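Local coordinates for carboxymuconolactone decarboxylase-like domain-containing protein (PDB 1P8C), which has no established function but, as a helical member of the carboxymuconolactone decarboxylase family, may be an oxidoreductase with peroxiredoxin-like activity, at residues I116-P119 against H120-A124; N52-S55 against A56-P60; R32-L35 against N36-L40. All coordinates share one frame; numbering follows the deposited sequence.

Interaction 1 (I116-P119 against H120-A124)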
loop_
_atom_site.group_PDB
_atom_site.type_symbol
_atom_site.label_atom_id
_atom_site.label_comp_id
_atom_site.label_asym_id
_atom_site.label_seq_id
_atom_site.Cartn_x
_atom_site.Cartn_y
_atom_site.Cartn_z
ATOM N N ILE C 116 -5.304 0.237 10.607
ATOM C CA ILE C 116 -4.870 1.521 10.004
ATOM C C ILE C 116 -6.078 2.129 9.322
ATOM O O ILE C 116 -6.130 3.335 9.057
ATOM C CB ILE C 116 -3.843 1.343 8.857
ATOM C CG1 ILE C 116 -4.098 -0.032 8.210
ATOM C CG2 ILE C 116 -2.424 1.628 9.366
ATOM C CD1 ILE C 116 -3.369 -0.303 6.947
ATOM N N VAL C 117 -7.024 1.254 9.025
ATOM C CA VAL C 117 -8.267 1.581 8.336
ATOM C C VAL C 117 -9.232 2.274 9.252
ATOM O O VAL C 117 -10.231 2.831 8.800
ATOM C CB VAL C 117 -8.959 0.274 7.862
ATOM C CG1 VAL C 117 -10.426 0.481 7.698
ATOM C CG2 VAL C 117 -8.303 -0.243 6.628
ATOM N N ILE C 118 -8.967 2.224 10.552
ATOM C CA ILE C 118 -9.903 2.825 11.490
ATOM C C ILE C 118 -10.164 4.301 11.279
ATOM O O ILE C 118 -11.310 4.727 11.265
ATOM C CB ILE C 118 -9.509 2.503 12.948
ATOM C CG1 ILE C 118 -10.020 1.096 13.250
ATOM C CG2 ILE C 118 -10.163 3.497 13.913
ATOM C CD1 ILE C 118 -9.640 0.508 14.560
ATOM N N PRO C 119 -9.116 5.108 11.114
ATOM C CA PRO C 119 -9.421 6.532 10.902
ATOM C C PRO C 119 -10.378 6.790 9.704
ATOM O O PRO C 119 -11.091 7.800 9.661
ATOM C CB PRO C 119 -8.032 7.160 10.695
ATOM C CG PRO C 119 -7.144 6.300 11.620
ATOM C CD PRO C 119 -7.682 4.878 11.373
ATOM N N HIS C 120 -10.411 5.868 8.745
ATOM C CA HIS C 120 -11.271 6.041 7.584
ATOM C C HIS C 120 -12.676 5.572 7.844
ATOM O O HIS C 120 -13.634 6.134 7.308
ATOM C CB HIS C 120 -10.675 5.310 6.380
ATOM C CG HIS C 120 -9.371 5.885 5.948
ATOM N ND1 HIS C 120 -8.177 5.541 6.545
ATOM C CD2 HIS C 120 -9.089 6.898 5.097
ATOM C CE1 HIS C 120 -7.219 6.323 6.088
ATOM N NE2 HIS C 120 -7.745 7.159 5.211
ATOM N N LEU C 121 -12.793 4.549 8.684
ATOM C CA LEU C 121 -14.078 3.998 9.063
ATOM C C LEU C 121 -14.807 5.032 9.931
ATOM O O LEU C 121 -16.036 5.132 9.890
ATOM C CB LEU C 121 -13.863 2.696 9.821
ATOM C CG LEU C 121 -15.091 1.967 10.346
ATOM C CD1 LEU C 121 -15.791 1.272 9.187
ATOM C CD2 LEU C 121 -14.660 0.946 11.393
ATOM N N ARG C 122 -14.056 5.817 10.702
ATOM C CA ARG C 122 -14.672 6.857 11.523
ATOM C C ARG C 122 -15.333 7.918 10.620
ATOM O O ARG C 122 -16.519 8.211 10.763
ATOM C CB ARG C 122 -13.646 7.545 12.436
ATOM C CG ARG C 122 -12.955 6.617 13.430
ATOM C CD ARG C 122 -12.422 7.379 14.639
ATOM N NE ARG C 122 -11.063 6.973 14.979
ATOM C CZ ARG C 122 -9.973 7.551 14.483
ATOM N NH1 ARG C 122 -10.090 8.571 13.635
ATOM N NH2 ARG C 122 -8.768 7.087 14.801
ATOM N N ARG C 123 -14.556 8.492 9.702
ATOM C CA ARG C 123 -15.070 9.499 8.783
ATOM C C ARG C 123 -16.239 8.928 7.986
ATOM O O ARG C 123 -17.289 9.552 7.885
ATOM C CB ARG C 123 -13.960 9.960 7.841
ATOM C CG ARG C 123 -12.847 10.733 8.534
ATOM C CD ARG C 123 -11.566 10.743 7.701
ATOM N NE ARG C 123 -10.409 11.179 8.483
ATOM C CZ ARG C 123 -9.162 10.745 8.304
ATOM N NH1 ARG C 123 -8.884 9.846 7.359
ATOM N NH2 ARG C 123 -8.189 11.202 9.085
ATOM N N ALA C 124 -16.069 7.730 7.440
ATOM C CA ALA C 124 -17.142 7.099 6.675
ATOM C C ALA C 124 -18.477 7.053 7.436
ATOM O O ALA C 124 -19.554 7.086 6.823
ATOM C CB ALA C 124 -16.744 5.679 6.262
#
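P119 and R122 meet near the amino-terminal end of helix 118-136, where a short 3-10 segment at I116 and V117 leads into the alpha-helix of this all-helical fold. The guanidinium of R122 is laid over the proline: P119 CA sits 3.4 Å above one face of the flat group, displaced toward its rim, with NH1 the nearest of the guanidinium atoms. A bend at chi3 (-135°) folds the arginine back in this way, and its NH2 end reaches P119 CG at 3.7 Å. I118 adds a second contact, its CG2 methyl lying 3.7 Å from R122 NE, while the aliphatic part of the arginine passes close to the carbonyl, with CG 3.3 Å from I118 O.

R123 takes another course. Its chain runs extended from CG to NE and brings the guanidinium under P119 O, which stands over one face near the rim. H120 NE2 lies at the edge of that same group, in its plane, and R123 NH1 in turn stands 3.5 Å above one face of the imidazole. The two flat groups are therefore turned well away from a parallel stack. I116 O approaches the imidazole edge in plane, 3.9 Å from H120 ND1.

Both arginines form salt bridges with D83 of a second subunit, so two side chains that pack on P119 also bind across a subunit boundary. H120 also touches D82 of its own chain; D82 and D83 lie between the disulfide-linked C81 and C84, a CxxC arrangement that is redox-active in relatives such as AhpD. The backbone bonds are those of a helix just beginning: H120 N makes only a weak bond to V117 O, whereas R122 N donates to I118 O at 3.0 Å.

Interaction 2 (N52-S55 against A56-P60)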
loop_
_atom_site.group_PDB
_atom_site.type_symbol
_atom_site.label_atom_id
_atom_site.label_comp_id
_atom_site.label_asym_id
_atom_site.label_seq_id
_atom_site.Cartn_x
_atom_site.Cartn_y
_atom_site.Cartn_z
ATOM N N ASN C 52 -13.777 6.717 -17.768
ATOM C CA ASN C 52 -14.993 6.048 -18.223
ATOM C C ASN C 52 -15.041 4.607 -17.724
ATOM O O ASN C 52 -16.097 4.055 -17.361
ATOM C CB ASN C 52 -15.056 6.069 -19.750
ATOM C CG ASN C 52 -15.393 7.440 -20.293
ATOM O OD1 ASN C 52 -15.202 7.712 -21.470
ATOM N ND2 ASN C 52 -15.903 8.306 -19.438
ATOM N N LEU C 53 -13.878 3.982 -17.696
ATOM C CA LEU C 53 -13.814 2.610 -17.265
ATOM C C LEU C 53 -14.118 2.475 -15.751
ATOM O O LEU C 53 -14.726 1.500 -15.322
ATOM C CB LEU C 53 -12.438 2.076 -17.627
ATOM C CG LEU C 53 -12.389 0.578 -17.891
ATOM C CD1 LEU C 53 -13.592 0.111 -18.731
ATOM C CD2 LEU C 53 -11.064 0.290 -18.592
ATOM N N ASP C 54 -13.712 3.476 -14.971
ATOM C CA ASP C 54 -13.927 3.518 -13.522
ATOM C C ASP C 54 -15.445 3.569 -13.246
ATOM O O ASP C 54 -15.924 3.119 -12.219
ATOM C CB ASP C 54 -13.216 4.753 -12.940
ATOM C CG ASP C 54 -13.400 4.899 -11.424
ATOM O OD1 ASP C 54 -13.356 3.875 -10.700
ATOM O OD2 ASP C 54 -13.567 6.049 -10.956
ATOM N N SER C 55 -16.201 4.123 -14.175
ATOM C CA SER C 55 -17.645 4.151 -14.018
ATOM C C SER C 55 -18.268 2.867 -14.566
ATOM O O SER C 55 -19.104 2.238 -13.910
ATOM C CB SER C 55 -18.234 5.339 -14.754
ATOM O OG SER C 55 -19.603 5.073 -14.972
ATOM N N ALA C 56 -17.847 2.454 -15.766
ATOM C CA ALA C 56 -18.395 1.250 -16.393
ATOM C C ALA C 56 -18.318 -0.039 -15.589
ATOM O O ALA C 56 -19.202 -0.908 -15.668
ATOM C CB ALA C 56 -17.707 1.029 -17.740
ATOM N N VAL C 57 -17.239 -0.205 -14.835
ATOM C CA VAL C 57 -17.058 -1.434 -14.085
ATOM C C VAL C 57 -18.105 -1.675 -12.972
ATOM O O VAL C 57 -18.304 -2.816 -12.489
ATOM C CB VAL C 57 -15.587 -1.472 -13.555
ATOM C CG1 VAL C 57 -15.357 -0.410 -12.480
ATOM C CG2 VAL C 57 -15.250 -2.847 -13.077
ATOM N N TYR C 58 -18.788 -0.600 -12.586
ATOM C CA TYR C 58 -19.807 -0.668 -11.553
ATOM C C TYR C 58 -21.218 -0.920 -12.076
ATOM O O TYR C 58 -22.139 -1.144 -11.293
ATOM C CB TYR C 58 -19.771 0.616 -10.723
ATOM C CG TYR C 58 -18.517 0.691 -9.882
ATOM C CD1 TYR C 58 -18.354 -0.137 -8.770
ATOM C CD2 TYR C 58 -17.454 1.520 -10.251
ATOM C CE1 TYR C 58 -17.141 -0.145 -8.034
ATOM C CE2 TYR C 58 -16.274 1.524 -9.545
ATOM C CZ TYR C 58 -16.117 0.697 -8.437
ATOM O OH TYR C 58 -14.955 0.751 -7.726
ATOM N N ARG C 59 -21.377 -0.898 -13.400
ATOM C CA ARG C 59 -22.675 -1.120 -14.015
ATOM C C ARG C 59 -23.220 -2.543 -13.834
ATOM O O ARG C 59 -22.483 -3.484 -13.536
ATOM C CB ARG C 59 -22.610 -0.749 -15.500
ATOM C CG ARG C 59 -22.461 0.742 -15.744
ATOM C CD ARG C 59 -22.258 1.022 -17.216
ATOM N NE ARG C 59 -22.162 2.451 -17.500
ATOM C CZ ARG C 59 -21.906 2.961 -18.702
ATOM N NH1 ARG C 59 -21.715 2.155 -19.741
ATOM N NH2 ARG C 59 -21.846 4.275 -18.868
ATOM N N PRO C 60 -24.538 -2.708 -14.001
ATOM C CA PRO C 60 -25.267 -3.975 -13.871
ATOM C C PRO C 60 -24.758 -5.157 -14.724
ATOM O O PRO C 60 -24.454 -5.008 -15.916
ATOM C CB PRO C 60 -26.695 -3.592 -14.272
ATOM C CG PRO C 60 -26.775 -2.120 -13.999
ATOM C CD PRO C 60 -25.440 -1.604 -14.382
HETATM O O HOH W 1 -13.839 2.944 -8.317
#
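The carboxyl-terminal end of helix 45-56, running out into a type I beta turn from A56 to R59, brings D54 and Y58 together as the chain leaves the helix. The backbone bonds record the change. A56 N to N52 O and V57 N to L53 O are ordinary helical bonds across four residues, but Y58 N donates instead to S55 O, three residues back, and R59 N to A56 O closes the turn. The Y58 bond differs in direction as well as span, for its donor stands 47° out of the plane of the S55 carbonyl.

This exit lays the tyrosine ring along the end of the helix. With chi1 at -70°, CG stays beside the backbone N, and the ring presents an edge to D54 O, which lies in the ring plane, 3.0 Å from CD2. The D54 side chain crosses the ring obliquely, its carboxylate plane turned 78° from that of the ring, and OD1 comes to 3.9 Å from CE2. D54 OD1 also bonds to S115 OG of another subunit. The Y58 ring also meets the H88 ring of its own chain, and V112 of a further subunit packs on the tyrosine.

Valine and alanine complete the local packing. V57 CG1 rests 3.5 Å from L53 O and 3.6 Å from D54 O, and A56 CB faces L53 CD1 loosely, at 4.3 Å. One water joins the polar ends of D54 and Y58. With S115 it grips the carboxylate oxygen from two quarters, so the carboxylate probably has little freedom to turn; the water donates to D54 OD1 at 2.6 Å and is hydrogen-bonded with Y58 OH at 2.5 Å.

Interaction 3 (R32-L35 against N36-L40)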
loop_
_atom_site.group_PDB
_atom_site.type_symbol
_atom_site.label_atom_id
_atom_site.label_comp_id
_atom_site.label_asym_id
_atom_site.label_seq_id
_atom_site.Cartn_x
_atom_site.Cartn_y
_atom_site.Cartn_z
ATOM N N ARG C 32 -15.629 17.180 -6.674
ATOM C CA ARG C 32 -15.367 16.033 -7.542
ATOM C C ARG C 32 -15.735 16.448 -8.984
ATOM O O ARG C 32 -14.878 16.419 -9.878
ATOM C CB ARG C 32 -16.192 14.802 -7.097
ATOM C CG ARG C 32 -15.703 13.459 -7.687
ATOM C CD ARG C 32 -16.540 12.246 -7.257
ATOM N NE ARG C 32 -15.866 10.959 -7.519
ATOM C CZ ARG C 32 -14.890 10.420 -6.765
ATOM N NH1 ARG C 32 -14.444 11.038 -5.675
ATOM N NH2 ARG C 32 -14.337 9.256 -7.104
ATOM N N ARG C 33 -16.996 16.852 -9.195
ATOM C CA ARG C 33 -17.462 17.287 -10.517
ATOM C C ARG C 33 -16.500 18.341 -11.062
ATOM O O ARG C 33 -16.167 18.334 -12.247
ATOM C CB ARG C 33 -18.870 17.895 -10.450
ATOM C CG ARG C 33 -18.887 19.343 -9.979
ATOM C CD ARG C 33 -20.245 20.004 -10.127
ATOM N NE ARG C 33 -20.237 21.361 -9.588
ATOM C CZ ARG C 33 -21.287 22.176 -9.583
ATOM N NH1 ARG C 33 -22.448 21.780 -10.091
ATOM N NH2 ARG C 33 -21.176 23.392 -9.065
ATOM N N GLU C 34 -16.054 19.231 -10.180
ATOM C CA GLU C 34 -15.118 20.295 -10.534
ATOM C C GLU C 34 -13.817 19.734 -11.106
ATOM O O GLU C 34 -13.599 19.706 -12.318
ATOM C CB GLU C 34 -14.764 21.140 -9.299
ATOM C CG GLU C 34 -15.840 22.082 -8.772
ATOM C CD GLU C 34 -16.046 23.298 -9.647
ATOM O OE1 GLU C 34 -15.040 23.863 -10.128
ATOM O OE2 GLU C 34 -17.214 23.698 -9.842
ATOM N N LEU C 35 -12.953 19.295 -10.202
ATOM C CA LEU C 35 -11.652 18.769 -10.559
ATOM C C LEU C 35 -11.694 17.659 -11.605
ATOM O O LEU C 35 -10.825 17.602 -12.463
ATOM C CB LEU C 35 -10.927 18.312 -9.288
ATOM C CG LEU C 35 -10.844 19.419 -8.222
ATOM C CD1 LEU C 35 -10.268 18.864 -6.924
ATOM C CD2 LEU C 35 -9.998 20.574 -8.751
ATOM N N ASN C 36 -12.690 16.782 -11.553
ATOM C CA ASN C 36 -12.762 15.728 -12.562
ATOM C C ASN C 36 -12.856 16.350 -13.947
ATOM O O ASN C 36 -12.166 15.923 -14.884
ATOM C CB ASN C 36 -13.966 14.823 -12.312
ATOM C CG ASN C 36 -13.631 13.688 -11.388
ATOM O OD1 ASN C 36 -12.587 13.708 -10.729
ATOM N ND2 ASN C 36 -14.503 12.688 -11.328
ATOM N N GLU C 37 -13.705 17.369 -14.060
ATOM C CA GLU C 37 -13.889 18.079 -15.318
ATOM C C GLU C 37 -12.530 18.660 -15.728
ATOM O O GLU C 37 -12.060 18.445 -16.857
ATOM C CB GLU C 37 -14.909 19.205 -15.138
ATOM C CG GLU C 37 -15.534 19.687 -16.435
ATOM C CD GLU C 37 -16.374 20.935 -16.249
ATOM O OE1 GLU C 37 -17.165 20.986 -15.283
ATOM O OE2 GLU C 37 -16.247 21.860 -17.077
ATOM N N LYS C 38 -11.895 19.377 -14.798
ATOM C CA LYS C 38 -10.589 19.976 -15.060
ATOM C C LYS C 38 -9.645 18.891 -15.541
ATOM O O LYS C 38 -9.076 18.980 -16.622
ATOM C CB LYS C 38 -10.010 20.610 -13.793
ATOM C CG LYS C 38 -10.853 21.708 -13.181
ATOM C CD LYS C 38 -10.193 22.239 -11.918
ATOM C CE LYS C 38 -11.131 23.150 -11.137
ATOM N NZ LYS C 38 -10.585 23.505 -9.793
ATOM N N VAL C 39 -9.494 17.856 -14.724
ATOM C CA VAL C 39 -8.618 16.738 -15.045
ATOM C C VAL C 39 -8.744 16.269 -16.490
ATOM O O VAL C 39 -7.755 16.242 -17.210
ATOM C CB VAL C 39 -8.886 15.537 -14.108
ATOM C CG1 VAL C 39 -8.072 14.326 -14.555
ATOM C CG2 VAL C 39 -8.521 15.908 -12.681
ATOM N N LEU C 40 -9.951 15.897 -16.906
ATOM C CA LEU C 40 -10.168 15.424 -18.267
ATOM C C LEU C 40 -9.829 16.512 -19.279
ATOM O O LEU C 40 -9.156 16.254 -20.285
ATOM C CB LEU C 40 -11.617 14.979 -18.444
ATOM C CG LEU C 40 -12.050 13.882 -17.468
ATOM C CD1 LEU C 40 -13.395 13.326 -17.902
ATOM C CD2 LEU C 40 -11.002 12.768 -17.434
#
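The guanidinium of R32 and the amide of N36, one helical turn apart on helix 25-41, lie side by side and point the same way, yet they do not stack: their planes are 59° apart. Direct contact comes lower down, where ND2 lies 3.9 Å from the R32 CG methylene. R32 CG stands anti to the backbone N (chi1 -164°), and from there the chain extends to NE, carrying the charged group well past the amide. N36 CG lies 3.4 Å from R32 O, so the amide stays near the preceding turn.

The other end of the amide faces a subunit boundary. N36 OD1 accepts a hydrogen bond from R122 NE of a neighbouring subunit, and the same R122 packs on L35. R32 lies against D83 of its own chain, the residue that R122 bridges across the corresponding boundary, so both arginines probably sit near that carboxylate.

On another side of the helix, L35 and K38 pass across each other. The lysine, stretched out beyond CG, lays its methylenes across the leucine, with CD 3.6 Å from L35 CD2, while NZ comes to 3.2 Å from the same methyl. E34, bent at chi2, brings OE1 toward this ammonium without completing a salt bridge, the gap to K38 NZ being 4.5 Å; the lysine also has a long, weak ion pair with E129 of the neighbouring subunit. Regular helical bonds run beneath these side chains, among them K38 N to E34 O, 3.0 Å long.

The three contacts illustrate how local helical geometry is put to different use by position. Interaction 1 is buried, interaction 2 partly so, and interaction 3 lies at the chain's surface. Interactions 2 and 3 belong to successive helices, 45-56 and 25-41, with nearest atoms about 5 Å apart; interaction 1, on helix 118-136, lies with its centre about 25 Å from each of theirs. Within one chain none touches another, but between subunits they do: interaction 1 supplies the arginine that interaction 3 receives, and I118 packs on D54 of interaction 2. Arginine faces over proline dominate the first, a water-bridged ring edge the second, and aliphatic chains among many charged ends, few of them paired within the contact, the third.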